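Local coordinates for Non-structural protein 9 (Avian infectious bronchitis virus, PDB 5C94) that forms a homodimer and probably binds single-stranded RNA within the coronavirus replication machinery, at residues Pro53-Ala58 against Tyr90-Lys95. Sequence-based numbering, arbitrary orientation.
Sequences PNLKVA and YLYFIK
Tyr-90 and Tyr-92 both carry CG anti to the carbonyl carbon (chi1 -64° and -52°), which lifts their rings off strand 85-93 to meet Pro-53 and Leu-55. Within the antiparallel beta-barrel-like fold of coronavirus nsp9, the contact joins this strand to the loop that links strands 42-50 and 57-61. Pro-53 sets its CB over the centre of one face of Tyr-90 in a CH-pi contact, 3.7 Å from the ring centroid and close to the ring normal. The Tyr-92 hydroxyl reaches the backbone of the loop and accepts a hydrogen bond, Leu-55 N to Tyr-92 OH being 3.1 Å with an N-H...O angle of 154°; the position of this oxygen, and so the bond's exact length, is somewhat doubtful. The same hydroxyl is hydrogen-bonded to the carbonyl of Asn-52, so the phenol oxygen appears to bridge Leu-55 N and Asn-52 O. Leu-55 crosses the Tyr-92 side chain at about a right angle, and Leu-72 packs against both, extending this buried apolar patch. Just beyond, Lys-56 and Val-57 form a classic beta bulge opposite Gly-22, where the loop enters its strand. Leu-55 CB lies 3.6 Å from Tyr-92 CZ, and Leu-55 CD1 3.9 Å from Tyr-92 CE1.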
loop_
_atom_site.group_PDB
_atom_site.type_symbol
_atom_site.label_atom_id
_atom_site.label_comp_id
_atom_site.label_asym_id
_atom_site.label_seq_id
_atom_site.Cartn_x
_atom_site.Cartn_y
_atom_site.Cartn_z
ATOM N N PRO A 53 -0.127 18.718 13.515
ATOM C CA PRO A 53 -0.393 19.035 12.100
ATOM C C PRO A 53 0.609 19.994 11.442
ATOM O O PRO A 53 0.483 20.274 10.249
ATOM C CB PRO A 53 -1.767 19.707 12.149
ATOM C CG PRO A 53 -1.742 20.443 13.475
ATOM C CD PRO A 53 -0.996 19.489 14.423
ATOM N N ASN A 54 1.592 20.485 12.185
ATOM C CA ASN A 54 2.437 21.547 11.649
ATOM C C ASN A 54 3.839 21.138 11.270
ATOM O O ASN A 54 4.684 22.005 11.028
ATOM C CB ASN A 54 2.526 22.679 12.654
ATOM C CG ASN A 54 1.178 23.193 13.038
ATOM O OD1 ASN A 54 0.448 23.705 12.194
ATOM N ND2 ASN A 54 0.828 23.055 14.310
ATOM N N LEU A 55 4.094 19.834 11.221
ATOM C CA LEU A 55 5.443 19.345 10.987
ATOM C C LEU A 55 5.878 19.579 9.544
ATOM O O LEU A 55 5.051 19.543 8.623
ATOM C CB LEU A 55 5.534 17.868 11.336
ATOM C CG LEU A 55 5.071 17.545 12.753
ATOM C CD1 LEU A 55 5.153 16.059 12.984
ATOM C CD2 LEU A 55 5.907 18.301 13.781
ATOM N N LYS A 56 7.159 19.848 9.351
ATOM C CA LYS A 56 7.718 20.069 8.036
ATOM C C LYS A 56 8.941 19.261 7.714
ATOM O O LYS A 56 9.300 19.141 6.593
ATOM C CB LYS A 56 8.184 21.507 7.865
ATOM C CG LYS A 56 7.137 22.592 7.770
ATOM C CD LYS A 56 5.949 22.185 6.955
ATOM C CE LYS A 56 5.446 23.301 6.089
ATOM N NZ LYS A 56 5.789 23.091 4.660
ATOM N N VAL A 57 9.596 18.737 8.719
ATOM C CA VAL A 57 10.893 18.064 8.557
ATOM C C VAL A 57 10.920 16.849 9.494
ATOM O O VAL A 57 10.424 16.911 10.626
ATOM C CB VAL A 57 12.134 18.986 8.833
ATOM C CG1 VAL A 57 13.447 18.213 8.795
ATOM C CG2 VAL A 57 12.190 20.143 7.851
ATOM N N ALA A 58 11.484 15.739 9.037
ATOM C CA ALA A 58 11.647 14.585 9.916
ATOM C C ALA A 58 13.113 14.227 10.018
ATOM O O ALA A 58 13.925 14.610 9.159
ATOM C CB ALA A 58 10.848 13.397 9.421
ATOM N N TYR A 90 -2.144 12.652 11.891
ATOM C CA TYR A 90 -1.641 13.314 10.688
ATOM C C TYR A 90 -0.549 12.476 10.060
ATOM O O TYR A 90 0.408 12.074 10.728
ATOM C CB TYR A 90 -1.133 14.721 11.030
ATOM C CG TYR A 90 -2.263 15.590 11.513
ATOM C CD1 TYR A 90 -3.068 16.275 10.606
ATOM C CD2 TYR A 90 -2.584 15.665 12.863
ATOM C CE1 TYR A 90 -4.134 17.058 11.036
ATOM C CE2 TYR A 90 -3.665 16.437 13.301
ATOM C CZ TYR A 90 -4.431 17.127 12.378
ATOM O OH TYR A 90 -5.490 17.900 12.788
ATOM N N LEU A 91 -0.707 12.183 8.779
ATOM C CA LEU A 91 0.220 11.302 8.087
ATOM C C LEU A 91 0.943 12.111 7.013
ATOM O O LEU A 91 0.308 12.699 6.122
ATOM C CB LEU A 91 -0.524 10.105 7.500
ATOM C CG LEU A 91 0.155 8.952 6.738
ATOM C CD1 LEU A 91 0.263 9.296 5.293
ATOM C CD2 LEU A 91 1.509 8.592 7.273
ATOM N N TYR A 92 2.267 12.172 7.143
ATOM C CA TYR A 92 3.109 12.934 6.243
ATOM C C TYR A 92 3.980 11.991 5.452
ATOM O O TYR A 92 4.783 11.266 6.040
ATOM C CB TYR A 92 4.046 13.892 6.990
ATOM C CG TYR A 92 3.465 14.843 8.005
ATOM C CD1 TYR A 92 3.058 14.406 9.269
ATOM C CD2 TYR A 92 3.393 16.197 7.719
ATOM C CE1 TYR A 92 2.554 15.302 10.198
ATOM C CE2 TYR A 92 2.907 17.093 8.624
ATOM C CZ TYR A 92 2.490 16.654 9.856
ATOM O OH TYR A 92 2.024 17.596 10.731
ATOM N N PHE A 93 3.861 12.010 4.136
ATOM C CA PHE A 93 4.810 11.274 3.327
ATOM C C PHE A 93 6.037 12.132 3.171
ATOM O O PHE A 93 5.979 13.357 3.220
ATOM C CB PHE A 93 4.240 10.900 1.962
ATOM C CG PHE A 93 3.148 9.880 2.030
ATOM C CD1 PHE A 93 3.438 8.553 2.332
ATOM C CD2 PHE A 93 1.826 10.251 1.817
ATOM C CE1 PHE A 93 2.428 7.608 2.400
ATOM C CE2 PHE A 93 0.807 9.318 1.880
ATOM C CZ PHE A 93 1.103 7.992 2.175
ATOM N N ILE A 94 7.154 11.466 2.992
ATOM C CA ILE A 94 8.410 12.133 2.803
ATOM C C ILE A 94 8.549 12.612 1.346
ATOM O O ILE A 94 8.113 11.930 0.420
ATOM C CB ILE A 94 9.518 11.171 3.240
ATOM C CG1 ILE A 94 9.569 11.215 4.769
ATOM C CG2 ILE A 94 10.853 11.486 2.577
ATOM C CD1 ILE A 94 10.291 10.110 5.381
ATOM N N LYS A 95 9.109 13.807 1.166
ATOM C CA LYS A 95 9.245 14.430 -0.143
ATOM C C LYS A 95 9.804 13.433 -1.142
ATOM O O LYS A 95 10.838 12.806 -0.871
ATOM C CB LYS A 95 10.159 15.656 -0.068
ATOM C CG LYS A 95 9.602 16.916 -0.711
ATOM C CD LYS A 95 8.548 17.544 0.196
ATOM C CE LYS A 95 8.163 18.954 -0.234
ATOM N NZ LYS A 95 7.024 19.487 0.581
#